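Local coordinates for protein serine-pyruvate aminotransferase (agxt) (Sulfolobus solfataricus, PDB 3ZRP) that is assigned as a pyridoxal 5'-phosphate-dependent serine-pyruvate aminotransferase, which would move amino groups between amino acids such as serine and keto acids such as pyruvate, at residues T11-D16 with G192-L197; N24-G27 with K31-V34; Y39-L44 with R231-G236; Y183-A186 with A190-S193; A275-A280 with N347-A352. All coordinates share one frame; numbering follows the deposited sequence. Where two conformers were deposited one is given.

Interaction 1. Residues T11-D16 with G192-L197; sequences TTIKED and GSAAGL
Ile-13 makes every side-chain contact here, lying against the backbone of Gly-192, Ser-193 and Ala-194. The apolar part of the contact is small: the CD1 methyl at the end of Ile-13 meets Ala-194 at CA (3.9 Å) and, a little farther, at CB (4.3 Å). The rest is methyl against carbonyl. Ile-13 CG2 rests 3.7 Å from Gly-192 O, while Ile-13 CD1 also sits 3.8 Å from Ser-193 O. With CG1 lying beside the backbone N (chi1 -61°) and the chain then extended, the two methyls are spread over successive peptides. No hydrogen bond crosses the contact, and Gly-192 O is buried with no polar partner in the model; the nearest atom of segment 11-16 to it is the CG2 methyl. The polar bonds go to other partners: Ile-13 O accepts from Asn-24 ND2 of the second subunit, and Ala-194 O from Ser-187 OG. Lys-14, at the N-cap of helix 15-20, turns its end away to a cation-pi contact with Trp-343. An N-terminal segment laid over the loop that follows the cofactor lysine region, and also contacted by the second subunit, fits the dimeric fold-type I aminotransferase architecture.

Interaction 2. Residues N24-G27 with K31-V34; sequences NNVG and KEFV
Val-26 sets its two methyls against successive residues of the first turn of helix 31-48, Glu-32 and Phe-33. Its CG1 is anti to the backbone N (chi1 170°) and touches Phe-33 CB at 4.1 Å; its CG2 lies the same 4.1 Å from Glu-32 CB. The valine and phenylalanine side chains cross at about a right angle, and the touching atom of the phenylalanine is CB, not the ring. A second group meets the same atom, where Gly-27 O comes to 3.3 Å from Phe-33 CB. The ring itself leads away and packs on Val-246 and Ile-249 of helix 246-262 and on Pro-244 of the loop before it. Glu-32 bends sharply at chi2 (91°), and its OE2 is thereby folded back to 4.1 Å from Val-26 CG2. Ahead of the valine, Asn-25 N donates to Asn-24 OD1 with an N-H...O angle of 151°, and Asn-25 packs on Thr-11 of the second subunit. The side chain of Glu-32 also comes within about 4 Å of that of Glu-23, which binds calcium in a structure of this protein. The chemistry is thus hydrocarbon contact with a backbone carbonyl against it and a carboxylate at its margin, with no hydrogen bond across; should the two acidic groups themselves lie close, a cation would probably ease their repulsion, though no calcium is bound to this chain in the model.

Interaction 3. Residues Y39-L44 with R231-G236; sequences YSLKGL and RGAEEG
Leu-41 and Lys-42, neighbours on helix 31-48, both turn to Glu-234 in the last turn of helix 223-234, one meeting its hydrocarbon and the other its charge. Leu-41 points at the opposing helix, and its CD1 branch reaches Glu-234 CG at 4.1 Å and Ala-233 CB at 4.3 Å, the leucine and glutamate chains slanting across one another. Leu-41 also packs on Pro-56 and Ile-58 of strand 55-60, which puts the helix pair at the edge of the large sheet. The Lys-42 chain runs out straight until its last bond, where chi4 (-63°) folds the ammonium round to the glutamate. The resulting salt bridge is long, Lys-42 NZ to Glu-234 OE2 at 3.4 Å, and weak as a hydrogen bond. A water bridges the same two residues: it accepts from Lys-42 NZ at 2.8 Å and donates to the backbone carbonyl Glu-234 O at 3.3 Å. Glu-234 has a further cation in Arg-45, bound through OE1, so its carboxylate is gripped from two residues of the same helix. The helix of Glu-234 then ends in a Schellman motif with Gly-236 at C-prime. In chemical terms this is an apolar contact with an ionic rim; the paired cations would be expected to keep Glu-234 ionised, while the long, weak lysine bond probably contributes less than a closer ion pair would.

Interaction 4. Residues Y183-A186 with A190-S193; sequences YLTA and ALGS
Between Ala-186, the last residue of strand 182-186, and Leu-191 in the loop beyond it, the CA atoms stand 7.8 Å apart, and no direct hydrogen bond joins the two backbones. Two waters bridge the gap, one between backbones and one between a backbone N and a side chain. The first receives a hydrogen bond from Leu-191 N at 3.0 Å and donates to Ala-186 O at 2.7 Å. The other accepts from Ala-190 N and lies 3.3 Å from Thr-185 OG1, whose main protein partner is Gly-164 O. This loop follows an inner strand of the seven-stranded sheet of the fold-type I aminotransferases and carries Gln-188 and Lys-189 of the cofactor pocket; the Ala-186 side chain itself is about 4 Å from the bound pyridoxal phosphate. Alongside the waters, Thr-185 and Leu-191 reach for one another tip to tip, CG2 to CD1 at 3.9 Å. Thr-185 CG2 occupies the crowded position between the backbone N and the carbonyl carbon, because OG1 takes the anti place (chi1 -169°). The same Leu-191 CD1 also lies 3.5 Å from Ala-186 O, so a methyl and a water both attend that carbonyl. Leu-191 also packs on Leu-199 of the next strand and on Phe-256 and Ile-259 of helix 246-262.

Interaction 5. Residues A275-A280 with N347-A352; sequences ASAIRA and NDAIIA
Two helices of the C-terminal part of the fold, 264-284 and 346-363, pack closely here through Ile-278 and Ala-349, in the small domain that fold-type I aminotransferases build round a short antiparallel sheet. The closest CA pair is that of Ile-278 and Ala-349, 5.6 Å apart, an approach that the small alanine side chain permits. Ala-349 points its methyl at the other helix, where it meets the flank of the isoleucine, CB to Ile-278 CG1 at 3.7 Å. The bond from CA to CB in Ile-278 does not aim at the partner; its CG1 lies beside the backbone N (chi1 -73°), and this swings the longer branch across to the alanine. The end of that branch follows, Ile-278 CD1 lying 4.2 Å from Ala-349 CB. Ala-277 adds a more distant methyl, CB to CB at 4.5 Å with Ala-349, and touches also Val-379 and Leu-380 of helix 372-381, so a third helix meets the same apolar patch. The seam is buried and purely apolar, with no hydrogen bond crossing it. Asp-348 OD2 accepts from the backbone N of Thr-345, the residue just before helix 346-363, and the guanidinium of Arg-279 lays one face over its own helix backbone, with Ala-275 O 3.9 Å above its plane and over its centre.

Along the chain, interaction 2 comes first to completion, within the span bridged by interaction 1; interactions 1 and 3 alternate their segments, interaction 4 falls between the segments of interaction 3, and interaction 5 follows all the others. Interactions 2 and 3 share helix 31-48 and touch through Val-34 and Ala-233, their centres about 14 Å apart. Interactions 1 and 4 share Gly-192 and Ser-193, with centres about 10 Å apart, so one loop faces both the N-terminal segment and the cofactor-side strand. Interaction 5 touches none of the others; its centre is about 22 Å from those of interactions 1 and 4. The first four belong to the part containing the large sheet, interactions 1 and 2 meeting the second subunit; the fifth joins two C-terminal helices.

Interaction 1. Residues T11-D16 with G192-L197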
loop_
_atom_site.group_PDB
_atom_site.type_symbol
_atom_site.label_atom_id
_atom_site.label_comp_id
_atom_site.label_asym_id
_atom_site.label_seq_id
_atom_site.Cartn_x
_atom_site.Cartn_y
_atom_site.Cartn_z
ATOM N N THR A 11 -13.659 -3.138 12.108
ATOM C CA THR A 11 -13.509 -1.687 12.126
ATOM C C THR A 11 -12.910 -1.198 13.461
ATOM O O THR A 11 -12.336 -0.111 13.516
ATOM C CB THR A 11 -14.836 -0.951 11.797
ATOM O OG1 THR A 11 -15.802 -1.206 12.822
ATOM C CG2 THR A 11 -15.387 -1.399 10.437
ATOM N N THR A 12 -13.026 -2.014 14.513
ATOM C CA THR A 12 -12.428 -1.705 15.820
ATOM C C THR A 12 -11.048 -2.343 15.989
ATOM O O THR A 12 -10.893 -3.568 15.937
ATOM C CB THR A 12 -13.358 -2.077 17.004
ATOM O OG1 THR A 12 -14.547 -1.281 16.935
ATOM C CG2 THR A 12 -12.667 -1.827 18.352
ATOM N N ILE A 13 -10.055 -1.475 16.176
ATOM C CA ILE A 13 -8.664 -1.865 16.354
ATOM C C ILE A 13 -8.286 -1.527 17.799
ATOM O O ILE A 13 -8.615 -0.447 18.284
ATOM C CB ILE A 13 -7.736 -1.099 15.349
ATOM C CG1 ILE A 13 -8.133 -1.424 13.897
ATOM C CG2 ILE A 13 -6.256 -1.396 15.615
ATOM C CD1 ILE A 13 -7.366 -0.641 12.830
ATOM N N LYS A 14 -7.614 -2.450 18.484
ATOM C CA LYS A 14 -7.093 -2.172 19.818
ATOM C C LYS A 14 -6.356 -0.830 19.866
ATOM O O LYS A 14 -5.610 -0.486 18.937
ATOM C CB LYS A 14 -6.186 -3.297 20.286
ATOM C CG LYS A 14 -6.861 -4.212 21.284
ATOM C CD LYS A 14 -5.868 -5.180 21.883
ATOM C CE LYS A 14 -6.306 -5.627 23.266
ATOM N NZ LYS A 14 -7.770 -5.897 23.305
ATOM N N GLU A 15 -6.606 -0.072 20.933
ATOM C CA GLU A 15 -6.016 1.260 21.114
ATOM C C GLU A 15 -4.497 1.219 21.140
ATOM O O GLU A 15 -3.850 2.089 20.557
ATOM C CB GLU A 15 -6.559 1.947 22.377
ATOM C CG GLU A 15 -7.601 3.044 22.110
ATOM C CD GLU A 15 -8.682 2.599 21.152
ATOM O OE1 GLU A 15 -9.087 1.419 21.225
ATOM O OE2 GLU A 15 -9.123 3.424 20.324
ATOM N N ASP A 16 -3.935 0.202 21.803
ATOM C CA ASP A 16 -2.484 0.010 21.866
ATOM C C ASP A 16 -1.884 -0.062 20.463
ATOM O O ASP A 16 -0.767 0.404 20.233
ATOM C CB ASP A 16 -2.125 -1.291 22.592
ATOM C CG ASP A 16 -2.540 -1.291 24.043
ATOM O OD1 ASP A 16 -1.817 -0.698 24.871
ATOM O OD2 ASP A 16 -3.585 -1.900 24.346
ATOM N N GLY A 192 -5.847 -8.113 13.224
ATOM C CA GLY A 192 -6.469 -6.960 13.911
ATOM C C GLY A 192 -5.610 -5.704 13.935
ATOM O O GLY A 192 -5.649 -4.946 14.904
ATOM N N SER A 193 -4.835 -5.465 12.871
ATOM C CA SER A 193 -4.016 -4.243 12.792
ATOM C C SER A 193 -4.557 -3.291 11.718
ATOM O O SER A 193 -5.598 -3.550 11.103
ATOM C CB SER A 193 -2.567 -4.592 12.511
ATOM O OG SER A 193 -1.770 -3.434 12.684
ATOM N N ALA A 194 -3.873 -2.177 11.495
ATOM C CA ALA A 194 -4.361 -1.218 10.485
ATOM C C ALA A 194 -4.114 -1.759 9.058
ATOM O O ALA A 194 -3.141 -2.476 8.830
ATOM C CB ALA A 194 -3.680 0.131 10.676
ATOM N N ALA A 195 -4.976 -1.384 8.108
ATOM C CA ALA A 195 -4.889 -1.827 6.709
ATOM C C ALA A 195 -3.720 -1.198 5.962
ATOM O O ALA A 195 -3.264 -0.100 6.338
ATOM C CB ALA A 195 -6.212 -1.516 5.967
ATOM N N GLY A 196 -3.224 -1.899 4.928
ATOM C CA GLY A 196 -2.140 -1.371 4.079
ATOM C C GLY A 196 -0.962 -2.295 3.792
ATOM O O GLY A 196 -0.045 -1.920 3.062
ATOM N N LEU A 197 -1.008 -3.511 4.343
ATOM C CA LEU A 197 0.069 -4.497 4.182
ATOM C C LEU A 197 -0.453 -5.858 3.751
ATOM O O LEU A 197 -1.447 -6.348 4.309
ATOM C CB LEU A 197 0.845 -4.663 5.501
ATOM C CG LEU A 197 1.495 -3.408 6.081
ATOM C CD1 LEU A 197 2.035 -3.721 7.510
ATOM C CD2 LEU A 197 2.596 -2.901 5.165
#

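Interaction 2. Residues N24-G27 with K31-V34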
loop_
_atom_site.group_PDB
_atom_site.type_symbol
_atom_site.label_atom_id
_atom_site.label_comp_id
_atom_site.label_asym_id
_atom_site.label_seq_id
_atom_site.Cartn_x
_atom_site.Cartn_y
_atom_site.Cartn_z
ATOM N N ASN A 24 6.792 9.574 15.943
ATOM C CA ASN A 24 7.267 10.563 14.979
ATOM C C ASN A 24 8.775 10.453 14.731
ATOM O O ASN A 24 9.460 9.672 15.408
ATOM C CB ASN A 24 6.893 11.974 15.418
ATOM C CG ASN A 24 6.478 12.852 14.262
ATOM O OD1 ASN A 24 6.932 12.668 13.122
ATOM N ND2 ASN A 24 5.606 13.813 14.544
ATOM N N ASN A 25 9.269 11.249 13.771
ATOM C CA ASN A 25 10.675 11.230 13.323
ATOM C C ASN A 25 11.170 9.822 12.948
ATOM O O ASN A 25 12.298 9.431 13.284
ATOM C CB ASN A 25 11.600 11.918 14.349
ATOM C CG ASN A 25 10.914 13.059 15.083
ATOM O OD1 ASN A 25 10.783 13.036 16.307
ATOM N ND2 ASN A 25 10.452 14.051 14.335
ATOM N N VAL A 26 10.315 9.073 12.253
ATOM C CA VAL A 26 10.598 7.696 11.860
ATOM C C VAL A 26 10.379 7.546 10.360
ATOM O O VAL A 26 9.303 7.856 9.839
ATOM C CB VAL A 26 9.721 6.662 12.654
ATOM C CG1 VAL A 26 9.835 5.264 12.067
ATOM C CG2 VAL A 26 10.110 6.638 14.138
ATOM N N GLY A 27 11.416 7.075 9.675
ATOM C CA GLY A 27 11.352 6.786 8.252
ATOM C C GLY A 27 11.841 5.376 8.038
ATOM O O GLY A 27 12.187 4.681 9.003
ATOM N N LYS A 31 16.223 3.186 12.885
ATOM C CA LYS A 31 16.329 1.911 13.594
ATOM C C LYS A 31 14.996 1.445 14.208
ATOM O O LYS A 31 14.745 0.240 14.292
ATOM C CB LYS A 31 17.479 1.908 14.615
ATOM C CG LYS A 31 17.226 2.634 15.939
ATOM C CD LYS A 31 18.369 2.291 16.925
ATOM C CE LYS A 31 17.950 2.421 18.376
ATOM N NZ LYS A 31 17.616 3.828 18.701
ATOM N N GLU A 32 14.130 2.387 14.587
ATOM C CA GLU A 32 12.796 2.043 15.110
ATOM C C GLU A 32 11.985 1.284 14.056
ATOM O O GLU A 32 11.277 0.321 14.370
ATOM C CB GLU A 32 12.027 3.290 15.551
ATOM C CG GLU A 32 12.712 4.100 16.657
ATOM C CD GLU A 32 13.625 5.192 16.103
ATOM O OE1 GLU A 32 14.536 4.890 15.295
ATOM O OE2 GLU A 32 13.424 6.363 16.482
ATOM N N PHE A 33 12.086 1.718 12.807
ATOM C CA PHE A 33 11.363 1.036 11.742
ATOM C C PHE A 33 11.955 -0.333 11.474
ATOM O O PHE A 33 11.232 -1.337 11.431
ATOM C CB PHE A 33 11.332 1.860 10.461
ATOM C CG PHE A 33 10.806 1.093 9.298
ATOM C CD1 PHE A 33 9.439 0.877 9.176
ATOM C CD2 PHE A 33 11.667 0.520 8.371
ATOM C CE1 PHE A 33 8.921 0.142 8.112
ATOM C CE2 PHE A 33 11.165 -0.234 7.314
ATOM C CZ PHE A 33 9.770 -0.409 7.183
ATOM N N VAL A 34 13.273 -0.386 11.298
ATOM C CA VAL A 34 13.944 -1.655 11.001
ATOM C C VAL A 34 13.601 -2.694 12.072
ATOM O O VAL A 34 13.283 -3.837 11.747
ATOM C CB VAL A 34 15.488 -1.459 10.835
ATOM C CG1 VAL A 34 16.204 -2.782 10.844
ATOM C CG2 VAL A 34 15.800 -0.676 9.538
#

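Interaction 3. Residues Y39-L44 with R231-G236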
loop_
_atom_site.group_PDB
_atom_site.type_symbol
_atom_site.label_atom_id
_atom_site.label_comp_id
_atom_site.label_asym_id
_atom_site.label_seq_id
_atom_site.Cartn_x
_atom_site.Cartn_y
_atom_site.Cartn_z
ATOM N N TYR A 39 10.696 -7.487 13.795
ATOM C CA TYR A 39 9.788 -8.083 14.752
ATOM C C TYR A 39 8.516 -8.638 14.089
ATOM O O TYR A 39 8.031 -9.720 14.444
ATOM C CB TYR A 39 9.457 -7.092 15.870
ATOM C CG TYR A 39 8.635 -7.714 16.965
ATOM C CD1 TYR A 39 9.258 -8.349 18.059
ATOM C CD2 TYR A 39 7.242 -7.716 16.902
ATOM C CE1 TYR A 39 8.496 -8.936 19.080
ATOM C CE2 TYR A 39 6.481 -8.298 17.906
ATOM C CZ TYR A 39 7.114 -8.913 18.990
ATOM O OH TYR A 39 6.350 -9.495 19.973
ATOM N N SER A 40 7.960 -7.891 13.136
ATOM C CA SER A 40 6.776 -8.363 12.415
ATOM C C SER A 40 7.081 -9.593 11.571
ATOM O O SER A 40 6.273 -10.529 11.509
ATOM C CB SER A 40 6.177 -7.222 11.560
ATOM O OG SER A 40 5.793 -6.165 12.402
ATOM N N LEU A 41 8.250 -9.593 10.929
ATOM C CA LEU A 41 8.685 -10.736 10.163
ATOM C C LEU A 41 8.728 -12.003 11.037
ATOM O O LEU A 41 8.230 -13.060 10.623
ATOM C CB LEU A 41 10.027 -10.457 9.471
ATOM C CG LEU A 41 9.993 -9.376 8.381
ATOM C CD1 LEU A 41 11.370 -9.067 7.908
ATOM C CD2 LEU A 41 9.108 -9.799 7.187
ATOM N N LYS A 42 9.280 -11.888 12.250
ATOM C CA LYS A 42 9.300 -13.031 13.188
ATOM C C LYS A 42 7.902 -13.442 13.626
ATOM O O LYS A 42 7.605 -14.638 13.732
ATOM C CB LYS A 42 10.167 -12.733 14.424
ATOM C CG LYS A 42 11.611 -12.579 14.080
ATOM C CD LYS A 42 12.450 -12.269 15.298
ATOM C CE LYS A 42 13.725 -11.528 14.896
ATOM N NZ LYS A 42 14.616 -12.341 14.025
ATOM N N GLY A 43 7.053 -12.434 13.841
ATOM C CA GLY A 43 5.668 -12.621 14.217
ATOM C C GLY A 43 4.882 -13.380 13.174
ATOM O O GLY A 43 4.021 -14.187 13.538
ATOM N N LEU A 44 5.173 -13.117 11.889
ATOM C CA LEU A 44 4.591 -13.890 10.795
ATOM C C LEU A 44 4.951 -15.370 10.901
ATOM O O LEU A 44 4.086 -16.224 10.760
ATOM C CB LEU A 44 4.995 -13.318 9.423
ATOM C CG LEU A 44 4.161 -13.707 8.190
ATOM C CD1 LEU A 44 2.645 -13.533 8.371
ATOM C CD2 LEU A 44 4.621 -12.918 6.973
ATOM N N ARG A 231 15.353 -9.402 4.255
ATOM C CA ARG A 231 16.630 -9.955 4.719
ATOM C C ARG A 231 17.435 -8.904 5.467
ATOM O O ARG A 231 17.954 -9.165 6.567
ATOM C CB ARG A 231 17.421 -10.511 3.534
ATOM C CG ARG A 231 16.950 -11.885 3.098
ATOM C CD ARG A 231 17.447 -12.218 1.714
ATOM N NE ARG A 231 17.197 -13.620 1.395
ATOM C CZ ARG A 231 17.314 -14.150 0.185
ATOM N NH1 ARG A 231 17.670 -13.396 -0.848
ATOM N NH2 ARG A 231 17.053 -15.437 0.009
ATOM N N GLY A 232 17.535 -7.709 4.888
ATOM C CA GLY A 232 18.178 -6.583 5.552
ATOM C C GLY A 232 17.654 -6.376 6.963
ATOM O O GLY A 232 18.435 -6.414 7.916
ATOM N N ALA A 233 16.339 -6.175 7.098
ATOM C CA ALA A 233 15.697 -5.911 8.398
ATOM C C ALA A 233 16.108 -6.909 9.478
ATOM O O ALA A 233 16.377 -6.519 10.625
ATOM C CB ALA A 233 14.180 -5.895 8.265
ATOM N N GLU A 234 16.154 -8.186 9.118
ATOM C CA GLU A 234 16.467 -9.227 10.093
ATOM C C GLU A 234 17.942 -9.236 10.476
ATOM O O GLU A 234 18.311 -9.897 11.441
ATOM C CB GLU A 234 15.997 -10.606 9.626
ATOM C CG GLU A 234 14.509 -10.831 9.884
ATOM C CD GLU A 234 14.075 -12.280 9.790
ATOM O OE1 GLU A 234 14.088 -12.862 8.691
ATOM O OE2 GLU A 234 13.695 -12.834 10.836
ATOM N N GLU A 235 18.768 -8.506 9.723
ATOM C CA GLU A 235 20.188 -8.344 10.048
ATOM C C GLU A 235 20.417 -6.961 10.663
ATOM O O GLU A 235 21.552 -6.526 10.837
ATOM C CB GLU A 235 21.058 -8.550 8.798
ATOM C CG GLU A 235 20.975 -9.969 8.214
ATOM C CD GLU A 235 21.716 -10.136 6.901
ATOM O OE1 GLU A 235 22.961 -10.012 6.898
ATOM O OE2 GLU A 235 21.056 -10.418 5.872
ATOM N N GLY A 236 19.319 -6.279 10.992
ATOM C CA GLY A 236 19.363 -4.941 11.563
ATOM C C GLY A 236 19.813 -3.849 10.608
ATOM O O GLY A 236 20.309 -2.804 11.057
HETATM O O HOH W 1 16.179 -10.004 13.929
#

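Interaction 4. Residues Y183-A186 with A190-S193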
loop_
_atom_site.group_PDB
_atom_site.type_symbol
_atom_site.label_atom_id
_atom_site.label_comp_id
_atom_site.label_asym_id
_atom_site.label_seq_id
_atom_site.Cartn_x
_atom_site.Cartn_y
_atom_site.Cartn_z
ATOM N N TYR A 183 2.060 -19.023 2.137
ATOM C CA TYR A 183 0.882 -18.837 2.977
ATOM C C TYR A 183 0.792 -17.322 3.111
ATOM O O TYR A 183 1.794 -16.681 3.421
ATOM C CB TYR A 183 1.063 -19.535 4.356
ATOM C CG TYR A 183 -0.190 -20.241 4.815
ATOM C CD1 TYR A 183 -1.363 -19.518 5.067
ATOM C CD2 TYR A 183 -0.222 -21.641 4.963
ATOM C CE1 TYR A 183 -2.537 -20.153 5.465
ATOM C CE2 TYR A 183 -1.389 -22.297 5.380
ATOM C CZ TYR A 183 -2.554 -21.541 5.612
ATOM O OH TYR A 183 -3.732 -22.139 5.995
ATOM N N LEU A 184 -0.354 -16.727 2.807
ATOM C CA LEU A 184 -0.396 -15.278 2.796
ATOM C C LEU A 184 -1.602 -14.766 3.591
ATOM O O LEU A 184 -2.592 -15.500 3.808
ATOM C CB LEU A 184 -0.375 -14.728 1.351
ATOM C CG LEU A 184 -1.571 -15.100 0.466
ATOM C CD1 LEU A 184 -2.754 -14.136 0.690
ATOM C CD2 LEU A 184 -1.191 -15.144 -1.029
ATOM N N THR A 185 -1.484 -13.528 4.060
ATOM C CA THR A 185 -2.561 -12.880 4.780
ATOM C C THR A 185 -2.489 -11.345 4.574
ATOM O O THR A 185 -1.737 -10.850 3.701
ATOM C CB THR A 185 -2.613 -13.337 6.285
ATOM O OG1 THR A 185 -3.822 -12.876 6.874
ATOM C CG2 THR A 185 -1.431 -12.815 7.110
ATOM N N ALA A 186 -3.297 -10.610 5.325
ATOM C CA ALA A 186 -3.292 -9.139 5.281
ATOM C C ALA A 186 -3.190 -8.609 6.700
ATOM O O ALA A 186 -3.406 -9.359 7.649
ATOM C CB ALA A 186 -4.584 -8.618 4.608
ATOM N N ALA A 190 -7.774 -10.992 10.829
ATOM C CA ALA A 190 -7.677 -11.646 12.144
ATOM C C ALA A 190 -6.455 -11.216 12.965
ATOM O O ALA A 190 -6.420 -11.405 14.192
ATOM C CB ALA A 190 -7.787 -13.165 12.027
ATOM N N LEU A 191 -5.470 -10.603 12.299
ATOM C CA LEU A 191 -4.330 -10.005 12.997
ATOM C C LEU A 191 -4.757 -8.724 13.705
ATOM O O LEU A 191 -4.116 -8.303 14.666
ATOM C CB LEU A 191 -3.163 -9.728 12.038
ATOM C CG LEU A 191 -2.592 -10.971 11.349
ATOM C CD1 LEU A 191 -1.512 -10.605 10.345
ATOM C CD2 LEU A 191 -2.044 -12.008 12.391
ATOM N N GLY A 192 -5.847 -8.113 13.224
ATOM C CA GLY A 192 -6.469 -6.960 13.911
ATOM C C GLY A 192 -5.610 -5.704 13.935
ATOM O O GLY A 192 -5.649 -4.946 14.904
ATOM N N SER A 193 -4.835 -5.465 12.871
ATOM C CA SER A 193 -4.016 -4.243 12.792
ATOM C C SER A 193 -4.557 -3.291 11.718
ATOM O O SER A 193 -5.598 -3.550 11.103
ATOM C CB SER A 193 -2.567 -4.592 12.511
ATOM O OG SER A 193 -1.770 -3.434 12.684
HETATM O O HOH W 2 -6.136 -12.951 9.191
HETATM O O HOH W 3 -5.250 -10.315 9.366
#

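Interaction 5. Residues A275-A280 with N347-A352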
loop_
_atom_site.group_PDB
_atom_site.type_symbol
_atom_site.label_atom_id
_atom_site.label_comp_id
_atom_site.label_asym_id
_atom_site.label_seq_id
_atom_site.Cartn_x
_atom_site.Cartn_y
_atom_site.Cartn_z
ATOM N N ALA A 275 -16.904 -18.258 18.071
ATOM C CA ALA A 275 -17.662 -18.649 16.866
ATOM C C ALA A 275 -18.740 -19.712 17.163
ATOM O O ALA A 275 -19.870 -19.573 16.714
ATOM C CB ALA A 275 -16.709 -19.123 15.748
ATOM N N SER A 276 -18.373 -20.753 17.921
ATOM C CA SER A 276 -19.321 -21.797 18.309
ATOM C C SER A 276 -20.478 -21.200 19.113
ATOM O O SER A 276 -21.636 -21.591 18.932
ATOM C CB SER A 276 -18.632 -22.893 19.133
ATOM O OG SER A 276 -17.625 -23.567 18.417
ATOM N N ALA A 277 -20.164 -20.240 19.991
ATOM C CA ALA A 277 -21.189 -19.562 20.805
ATOM C C ALA A 277 -22.164 -18.785 19.947
ATOM O O ALA A 277 -23.372 -18.888 20.157
ATOM C CB ALA A 277 -20.570 -18.632 21.899
ATOM N N ILE A 278 -21.653 -18.016 18.975
ATOM C CA ILE A 278 -22.514 -17.240 18.074
ATOM C C ILE A 278 -23.383 -18.184 17.244
ATOM O O ILE A 278 -24.580 -17.938 17.065
ATOM C CB ILE A 278 -21.690 -16.272 17.126
ATOM C CG1 ILE A 278 -21.150 -15.074 17.925
ATOM C CG2 ILE A 278 -22.540 -15.771 15.941
ATOM C CD1 ILE A 278 -20.002 -14.318 17.258
ATOM N N ARG A 279 -22.777 -19.257 16.736
ATOM C CA ARG A 279 -23.515 -20.239 15.923
ATOM C C ARG A 279 -24.648 -20.895 16.724
ATOM O O ARG A 279 -25.767 -21.028 16.212
ATOM C CB ARG A 279 -22.568 -21.302 15.354
ATOM C CG ARG A 279 -21.753 -20.778 14.160
ATOM C CD ARG A 279 -21.160 -21.911 13.337
ATOM N NE ARG A 279 -20.197 -22.659 14.131
ATOM C CZ ARG A 279 -18.904 -22.397 14.191
ATOM N NH1 ARG A 279 -18.378 -21.392 13.457
ATOM N NH2 ARG A 279 -18.143 -23.161 14.973
ATOM N N ALA A 280 -24.341 -21.275 17.965
ATOM C CA ALA A 280 -25.330 -21.818 18.908
ATOM C C ALA A 280 -26.504 -20.873 19.049
ATOM O O ALA A 280 -27.672 -21.299 18.998
ATOM C CB ALA A 280 -24.685 -22.088 20.268
ATOM N N ASN A 347 -18.139 -11.546 25.345
ATOM C CA ASN A 347 -19.162 -10.490 25.479
ATOM C C ASN A 347 -19.660 -9.941 24.146
ATOM O O ASN A 347 -20.857 -9.640 24.009
ATOM C CB ASN A 347 -18.684 -9.346 26.392
ATOM C CG ASN A 347 -18.635 -9.755 27.868
ATOM O OD1 ASN A 347 -19.276 -10.727 28.276
ATOM N ND2 ASN A 347 -17.855 -9.030 28.658
ATOM N N ASP A 348 -18.766 -9.827 23.159
ATOM C CA ASP A 348 -19.188 -9.442 21.810
ATOM C C ASP A 348 -20.197 -10.447 21.232
ATOM O O ASP A 348 -21.142 -10.045 20.553
ATOM C CB ASP A 348 -17.990 -9.297 20.860
ATOM C CG ASP A 348 -17.027 -8.203 21.292
ATOM O OD1 ASP A 348 -17.474 -7.212 21.891
ATOM O OD2 ASP A 348 -15.821 -8.343 21.041
ATOM N N ALA A 349 -19.990 -11.739 21.519
ATOM C CA ALA A 349 -20.917 -12.795 21.085
ATOM C C ALA A 349 -22.328 -12.578 21.677
ATOM O O ALA A 349 -23.330 -12.619 20.942
ATOM C CB ALA A 349 -20.366 -14.185 21.412
ATOM N N ILE A 350 -22.396 -12.309 22.986
ATOM C CA ILE A 350 -23.669 -11.991 23.644
ATOM C C ILE A 350 -24.359 -10.816 22.948
ATOM O O ILE A 350 -25.535 -10.909 22.576
ATOM C CB ILE A 350 -23.500 -11.702 25.165
ATOM C CG1 ILE A 350 -23.037 -12.959 25.902
ATOM C CG2 ILE A 350 -24.823 -11.218 25.783
ATOM C CD1 ILE A 350 -22.248 -12.676 27.169
ATOM N N ILE A 351 -23.620 -9.720 22.763
ATOM C CA ILE A 351 -24.168 -8.514 22.145
ATOM C C ILE A 351 -24.643 -8.773 20.715
ATOM O O ILE A 351 -25.744 -8.368 20.332
ATOM C CB ILE A 351 -23.152 -7.350 22.207
ATOM C CG1 ILE A 351 -22.968 -6.916 23.667
ATOM C CG2 ILE A 351 -23.619 -6.155 21.406
ATOM C CD1 ILE A 351 -24.279 -6.580 24.381
ATOM N N ALA A 352 -23.825 -9.466 19.927
ATOM C CA ALA A 352 -24.198 -9.734 18.524
ATOM C C ALA A 352 -25.570 -10.435 18.392
ATOM O O ALA A 352 -26.435 -9.996 17.619
ATOM C CB ALA A 352 -23.085 -10.547 17.821
#